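Enoyl-CoA hydratase (Mycobacterium avium subsp. paratuberculosis, PDB 4LK5) probably catalyses the addition of water across the double bond of enoyl-CoA thioesters. Local coordinates at residues Asn57-Pro62 / Gly91-Ala96; Ala35-Thr40 / Val48-Pro53. All coordinates share one frame; numbering follows the deposited sequence.

Contact 1. Residues Asn57-Pro62 / Gly91-Ala96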
ATOM      1  N   ASN C  57       4.110  11.827  27.776  1.00 61.09           N
ATOM      2  CA  ASN C  57       5.235  10.992  27.393  1.00 56.94           C
ATOM      3  C   ASN C  57       6.125  11.596  26.265  1.00 55.87           C
ATOM      4  O   ASN C  57       6.498  10.879  25.336  1.00 56.17           O
ATOM      5  CB  ASN C  57       4.728   9.593  27.061  1.00 56.16           C
ATOM      6  CG  ASN C  57       3.951   8.963  28.216  1.00 57.41           C
ATOM      7  OD1 ASN C  57       2.853   8.438  28.034  1.00 51.74           O
ATOM      8  ND2 ASN C  57       4.537   8.991  29.405  1.00 55.80           N
ATOM      9  N   SER C  58       6.449  12.900  26.374  1.00 50.78           N
ATOM     10  CA  SER C  58       7.469  13.614  25.521  1.00 51.99           C
ATOM     11  C   SER C  58       8.754  12.816  25.465  1.00 45.00           C
ATOM     12  O   SER C  58       8.976  12.001  26.314  1.00 41.60           O
ATOM     13  CB  SER C  58       7.887  14.995  26.099  1.00 51.02           C
ATOM     14  OG  SER C  58       6.923  16.002  25.922  1.00 56.08           O
ATOM     15  N   LEU C  59       9.618  13.090  24.497  1.00 43.62           N
ATOM     16  CA  LEU C  59      10.856  12.331  24.371  1.00 44.21           C
ATOM     17  C   LEU C  59      12.084  13.233  24.414  1.00 44.23           C
ATOM     18  O   LEU C  59      12.225  14.130  23.592  1.00 49.94           O
ATOM     19  CB  LEU C  59      10.818  11.514  23.071  1.00 46.25           C
ATOM     20  CG  LEU C  59       9.857  10.330  22.999  1.00 45.34           C
ATOM     21  CD1 LEU C  59       9.964   9.555  21.685  1.00 48.95           C
ATOM     22  CD2 LEU C  59      10.140   9.396  24.140  1.00 45.41           C
ATOM     23  N   THR C  60      12.950  13.013  25.398  1.00 48.17           N
ATOM     24  CA  THR C  60      14.233  13.690  25.472  1.00 46.41           C
ATOM     25  C   THR C  60      15.227  12.751  24.872  1.00 50.47           C
ATOM     26  O   THR C  60      14.920  11.572  24.649  1.00 53.71           O
ATOM     27  CB  THR C  60      14.709  13.856  26.912  1.00 48.99           C
ATOM     28  OG1 THR C  60      14.933  12.551  27.479  1.00 55.39           O
ATOM     29  CG2 THR C  60      13.705  14.626  27.737  1.00 52.36           C
ATOM     30  N   VAL C  61      16.447  13.232  24.689  1.00 51.81           N
ATOM     31  CA  VAL C  61      17.487  12.415  24.105  1.00 51.89           C
ATOM     32  C   VAL C  61      17.885  11.231  24.988  1.00 57.15           C
ATOM     33  O   VAL C  61      17.941  10.105  24.493  1.00 57.04           O
ATOM     34  CB  VAL C  61      18.691  13.270  23.722  1.00 54.10           C
ATOM     35  CG1 VAL C  61      19.732  12.429  23.006  1.00 56.45           C
ATOM     36  CG2 VAL C  61      18.229  14.405  22.820  1.00 56.30           C
ATOM     37  N   PRO C  62      18.182  11.475  26.288  1.00 63.49           N
ATOM     38  CA  PRO C  62      18.480  10.339  27.182  1.00 60.00           C
ATOM     39  C   PRO C  62      17.469   9.190  27.062  1.00 55.94           C
ATOM     40  O   PRO C  62      17.851   8.023  26.980  1.00 55.33           O
ATOM     41  CB  PRO C  62      18.415  10.960  28.589  1.00 63.30           C
ATOM     42  CG  PRO C  62      18.245  12.455  28.397  1.00 63.85           C
ATOM     43  CD  PRO C  62      18.464  12.766  26.948  1.00 61.56           C
ATOM     44  N   GLY C  91      -1.589   9.332  27.593  1.00 65.29           N
ATOM     45  CA  GLY C  91      -0.996   9.309  26.253  1.00 57.08           C
ATOM     46  C   GLY C  91      -0.091   8.127  25.988  1.00 54.70           C
ATOM     47  O   GLY C  91       0.270   7.395  26.908  1.00 50.41           O
ATOM     48  N   PHE C  92       0.229   7.928  24.704  1.00 51.52           N
ATOM     49  CA  PHE C  92       1.208   6.946  24.280  1.00 48.34           C
ATOM     50  C   PHE C  92       2.569   7.651  24.195  1.00 48.56           C
ATOM     51  O   PHE C  92       3.473   7.302  24.921  1.00 45.47           O
ATOM     52  CB  PHE C  92       0.812   6.336  22.928  1.00 48.78           C
ATOM     53  CG  PHE C  92       1.893   5.483  22.308  1.00 48.29           C
ATOM     54  CD1 PHE C  92       2.182   4.220  22.820  1.00 43.25           C
ATOM     55  CD2 PHE C  92       2.644   5.958  21.223  1.00 48.49           C
ATOM     56  CE1 PHE C  92       3.187   3.434  22.260  1.00 44.75           C
ATOM     57  CE2 PHE C  92       3.645   5.161  20.652  1.00 47.94           C
ATOM     58  CZ  PHE C  92       3.922   3.905  21.176  1.00 43.46           C
ATOM     59  N   SER C  93       2.702   8.619  23.286  1.00 48.34           N
ATOM     60  CA  SER C  93       3.778   9.622  23.323  1.00 45.28           C
ATOM     61  C   SER C  93       3.478  10.747  22.364  1.00 47.36           C
ATOM     62  O   SER C  93       3.084  10.499  21.210  1.00 47.59           O
ATOM     63  CB  SER C  93       5.149   9.072  22.952  1.00 44.85           C
ATOM     64  OG  SER C  93       5.987  10.144  22.499  1.00 40.52           O
ATOM     65  N   SER C  94       3.716  11.973  22.842  1.00 49.92           N
ATOM     66  CA  SER C  94       3.555  13.185  22.042  1.00 50.74           C
ATOM     67  C   SER C  94       4.775  13.457  21.165  1.00 50.06           C
ATOM     68  O   SER C  94       4.841  14.485  20.488  1.00 57.57           O
ATOM     69  CB  SER C  94       3.269  14.404  22.930  1.00 49.96           C
ATOM     70  OG  SER C  94       4.314  14.613  23.853  1.00 55.28           O
ATOM     71  N   GLY C  95       5.739  12.549  21.170  1.00 47.31           N
ATOM     72  CA  GLY C  95       6.838  12.628  20.234  1.00 48.37           C
ATOM     73  C   GLY C  95       7.985  13.402  20.836  1.00 48.14           C
ATOM     74  O   GLY C  95       8.111  13.477  22.062  1.00 40.21           O
ATOM     75  N   ALA C  96       8.831  13.963  19.974  1.00 50.26           N
ATOM     76  CA  ALA C  96      10.079  14.572  20.439  1.00 57.42           C
ATOM     77  C   ALA C  96       9.733  15.748  21.334  1.00 52.66           C
ATOM     78  O   ALA C  96       8.815  16.472  21.032  1.00 52.42           O
ATOM     79  CB  ALA C  96      10.952  15.009  19.264  1.00 57.49           C
TER
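The flat carbonyl group of Asn57 is met from above: Ser93 OG sits 35° out of its plane and donates a hydrogen bond to Asn57 O (3.0 Å). One peptide further on, Leu59 N gives a weak, strongly bent hydrogen bond to Gly95 O (N-H...O angle 121°). Ser58 adds a CA-H...O contact to this same oxygen, its CA 3.5 Å from Gly95 O, so a single acceptor draws in two successive residues of 57-62.

Ser93 illustrates how one hydroxyl can serve both segments. Its OG lies beside its own carbonyl carbon (chi1 157°), a rotation that lets it also accept from Gly95 N at 2.8 Å, forming an ST turn. The hydroxyl thus receives from its own loop and gives to the other. Leu59 covers the neighbourhood with carbon: its CG lies 3.7 Å from Gly95 O, and a single beta bridge pairs Leu59 with Ala96. At the Asn57 end, CB packs 3.4 Å from Phe92 O. The hydroxyls of Ser58 and Ser94 approach each other, and Ser55 O collects both, by a hydrogen bond from Ser94 and a weak one from Ser58.

In crotonase-fold enzymes the loop corresponding to 91-96 supplies part of the oxyanion hole, so the pairing probably lies beside the active site, as in relatives. The contact is largely buried, with Asn57, Leu59 and Ser93 all resting on Ile50 of strand 45-50, while Thr60, at the N-cap of helix 61-76, makes a weak hydrogen bond through OG1 with Val63 N, and Val61 touches helix 113-127.

Contact 2. Residues Ala35-Thr40 / Val48-Pro53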
ATOM      1  N   ALA C  35      16.116   7.698  33.466  1.00 55.62           N
ATOM      2  CA  ALA C  35      15.078   8.499  34.064  1.00 58.85           C
ATOM      3  C   ALA C  35      13.941   8.772  33.074  1.00 61.75           C
ATOM      4  O   ALA C  35      14.172   9.298  31.986  1.00 56.11           O
ATOM      5  CB  ALA C  35      15.661   9.804  34.573  1.00 56.41           C
ATOM      6  N   GLY C  36      12.716   8.432  33.478  1.00 62.72           N
ATOM      7  CA  GLY C  36      11.510   8.649  32.669  1.00 58.31           C
ATOM      8  C   GLY C  36      11.105   7.405  31.887  1.00 63.45           C
ATOM      9  O   GLY C  36      10.158   7.454  31.096  1.00 70.48           O
ATOM     10  N   LEU C  37      11.810   6.291  32.107  1.00 58.68           N
ATOM     11  CA  LEU C  37      11.649   5.101  31.280  1.00 59.20           C
ATOM     12  C   LEU C  37      11.801   3.797  32.058  1.00 62.16           C
ATOM     13  O   LEU C  37      12.906   3.446  32.493  1.00 65.25           O
ATOM     14  CB  LEU C  37      12.668   5.095  30.133  1.00 57.00           C
ATOM     15  CG  LEU C  37      12.515   3.879  29.204  1.00 55.06           C
ATOM     16  CD1 LEU C  37      11.316   4.098  28.303  1.00 53.59           C
ATOM     17  CD2 LEU C  37      13.760   3.568  28.378  1.00 55.71           C
ATOM     18  N   ASP C  38      10.701   3.057  32.172  1.00 61.08           N
ATOM     19  CA  ASP C  38      10.706   1.760  32.838  1.00 65.74           C
ATOM     20  C   ASP C  38      10.821   0.619  31.829  1.00 61.33           C
ATOM     21  O   ASP C  38      10.065   0.565  30.858  1.00 66.94           O
ATOM     22  CB  ASP C  38       9.430   1.604  33.668  1.00 67.85           C
ATOM     23  CG  ASP C  38       9.207   2.775  34.615  1.00 68.58           C
ATOM     24  OD1 ASP C  38      10.169   3.197  35.306  1.00 68.73           O
ATOM     25  OD2 ASP C  38       8.065   3.277  34.658  1.00 69.14           O
ATOM     26  N   VAL C  39      11.776  -0.270  32.082  1.00 56.07           N
ATOM     27  CA  VAL C  39      11.993  -1.477  31.305  1.00 58.83           C
ATOM     28  C   VAL C  39      11.896  -2.683  32.231  1.00 60.20           C
ATOM     29  O   VAL C  39      12.431  -2.671  33.326  1.00 67.29           O
ATOM     30  CB  VAL C  39      13.397  -1.503  30.652  1.00 61.78           C
ATOM     31  CG1 VAL C  39      13.583  -2.754  29.800  1.00 56.79           C
ATOM     32  CG2 VAL C  39      13.635  -0.253  29.811  1.00 64.33           C
ATOM     33  N   THR C  40      11.260  -3.741  31.748  1.00 60.62           N
ATOM     34  CA  THR C  40      10.896  -4.891  32.551  1.00 60.48           C
ATOM     35  C   THR C  40      10.835  -6.106  31.639  1.00 66.65           C
ATOM     36  O   THR C  40      10.312  -6.037  30.525  1.00 67.98           O
ATOM     37  CB  THR C  40       9.483  -4.683  33.144  1.00 68.45           C
ATOM     38  OG1 THR C  40       9.549  -3.741  34.218  1.00 67.10           O
ATOM     39  CG2 THR C  40       8.846  -5.996  33.650  1.00 71.33           C
ATOM     40  N   VAL C  48       8.333  -1.889  27.770  1.00 48.07           N
ATOM     41  CA  VAL C  48       9.093  -0.695  27.672  1.00 48.59           C
ATOM     42  C   VAL C  48       8.060   0.404  27.791  1.00 49.29           C
ATOM     43  O   VAL C  48       7.180   0.529  26.947  1.00 49.86           O
ATOM     44  CB  VAL C  48       9.867  -0.665  26.335  1.00 51.79           C
ATOM     45  CG1 VAL C  48      10.384   0.725  26.040  1.00 54.48           C
ATOM     46  CG2 VAL C  48      11.047  -1.636  26.374  1.00 52.45           C
ATOM     47  N   THR C  49       8.156   1.193  28.853  1.00 50.99           N
ATOM     48  CA  THR C  49       7.106   2.120  29.167  1.00 51.30           C
ATOM     49  C   THR C  49       7.672   3.506  29.473  1.00 56.74           C
ATOM     50  O   THR C  49       8.419   3.698  30.431  1.00 57.06           O
ATOM     51  CB  THR C  49       6.274   1.566  30.326  1.00 53.09           C
ATOM     52  OG1 THR C  49       6.018   0.169  30.089  1.00 51.59           O
ATOM     53  CG2 THR C  49       4.953   2.331  30.484  1.00 50.50           C
ATOM     54  N   ILE C  50       7.320   4.464  28.617  1.00 63.01           N
ATOM     55  CA  ILE C  50       7.725   5.863  28.779  1.00 63.51           C
ATOM     56  C   ILE C  50       6.908   6.377  29.963  1.00 69.74           C
ATOM     57  O   ILE C  50       5.757   5.953  30.131  1.00 68.90           O
ATOM     58  CB  ILE C  50       7.450   6.705  27.507  1.00 57.07           C
ATOM     59  CG1 ILE C  50       8.137   6.097  26.278  1.00 59.41           C
ATOM     60  CG2 ILE C  50       7.938   8.136  27.674  1.00 56.02           C
ATOM     61  CD1 ILE C  50       7.750   6.732  24.948  1.00 57.68           C
ATOM     62  N   ASN C  51       7.505   7.263  30.778  1.00 67.29           N
ATOM     63  CA  ASN C  51       6.919   7.675  32.061  1.00 64.13           C
ATOM     64  C   ASN C  51       7.070   9.165  32.341  1.00 63.31           C
ATOM     65  O   ASN C  51       7.468   9.590  33.416  1.00 67.32           O
ATOM     66  CB  ASN C  51       7.541   6.855  33.197  1.00 65.17           C
ATOM     67  CG  ASN C  51       6.582   6.631  34.352  1.00 64.70           C
ATOM     68  OD1 ASN C  51       5.672   7.436  34.601  1.00 62.00           O
ATOM     69  ND2 ASN C  51       6.765   5.510  35.054  1.00 60.64           N
ATOM     70  N   ARG C  52       6.729   9.967  31.358  1.00 62.02           N
ATOM     71  CA  ARG C  52       6.742  11.388  31.512  1.00 59.75           C
ATOM     72  C   ARG C  52       5.309  11.901  31.341  1.00 60.47           C
ATOM     73  O   ARG C  52       5.037  12.774  30.507  1.00 58.17           O
ATOM     74  CB  ARG C  52       7.751  11.953  30.520  1.00 59.66           C
ATOM     75  CG  ARG C  52       9.182  11.496  30.865  1.00 61.14           C
ATOM     76  CD  ARG C  52      10.216  11.705  29.756  1.00 61.30           C
ATOM     77  NE  ARG C  52      10.088  12.969  29.031  1.00 63.30           N
ATOM     78  CZ  ARG C  52      10.419  14.170  29.511  1.00 71.01           C
ATOM     79  NH1 ARG C  52      10.895  14.302  30.744  1.00 70.25           N
ATOM     80  NH2 ARG C  52      10.265  15.256  28.756  1.00 74.33           N
ATOM     81  N   PRO C  53       4.385  11.357  32.158  1.00 61.13           N
ATOM     82  CA  PRO C  53       2.955  11.596  31.970  1.00 62.43           C
ATOM     83  C   PRO C  53       2.636  13.076  31.888  1.00 67.25           C
ATOM     84  O   PRO C  53       1.951  13.510  30.965  1.00 67.28           O
ATOM     85  CB  PRO C  53       2.314  10.963  33.213  1.00 63.53           C
ATOM     86  CG  PRO C  53       3.409  10.780  34.206  1.00 65.84           C
ATOM     87  CD  PRO C  53       4.657  10.595  33.394  1.00 64.63           C
TER
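Asp38 and Thr49 exchange a reciprocal pair of backbone hydrogen bonds, Asp38 N to Thr49 O at 2.9 Å and Thr49 N to Asp38 O at 2.8 Å. They form the hydrogen-bonded pair of an antiparallel hairpin whose strands run at 167° to each other. A third bond, from Asn51 N to Gly36 O (2.7 Å), extends the ladder past the strand end.

Side chains reinforce the same ladder. Asn51 ND2 donates a hydrogen bond to Asp38 OD2 (2.6 Å), on the syn side of the carboxylate and close to the plane of its own amide, yet the two flat groups stand almost perpendicular, 89° apart. Asp38 is turned for this by its CG lying beside the backbone N (chi1 -53°). Next to it, the CB of Asn51 leans on the Gly36 carbonyl, 3.4 Å from Gly36 O, and the CG of Arg52 passes alongside Gly36 CA.

The other face is hydrocarbon. Leu37 bends at chi2 to bring CD1 back toward the partner strand, 4.2 Å from Val48 CG1 and 4.3 Å from Ile50 CG1; Val39 CG1 adds a looser touch to Val48 CG2.

Farther out, helix 61-76 covers part of this face, Ile67 meeting Leu37 and Met71 meeting Val48, while strand 82-87 continues the sheet beyond 45-50. Chemically, the hairpin is two-sided: Leu37 and Val48 pack on the helix, Ile50 on Asn57 and Leu59 of the loop, while Val39 is exposed; the Asp38 and Thr49 side bears polar groups. There the amide N-H probably steadies a negative charge on Asp38 without neutralising it.

Read from the N terminus, contact 2 closes first: strand 37-41 turns back through a short connection onto strand 45-50, making a tight hairpin at the sheet edge. The chain then leaves through Arg52, and contact 1 closes a larger loop, in which helix 61-76 and strand 82-87 intervene before 91-96 returns to 57-62. The two closures run in series, neither nesting nor crossing. They nonetheless join directly, since Arg52 O probably accepts from Asn57 N (3.0 Å) and Arg52 NE probably donates to Ser58 O (3.1 Å). Between them they tie the edge hairpin, the start of helix 61-76 and the loop following strand 82-87 into one corner of the fold.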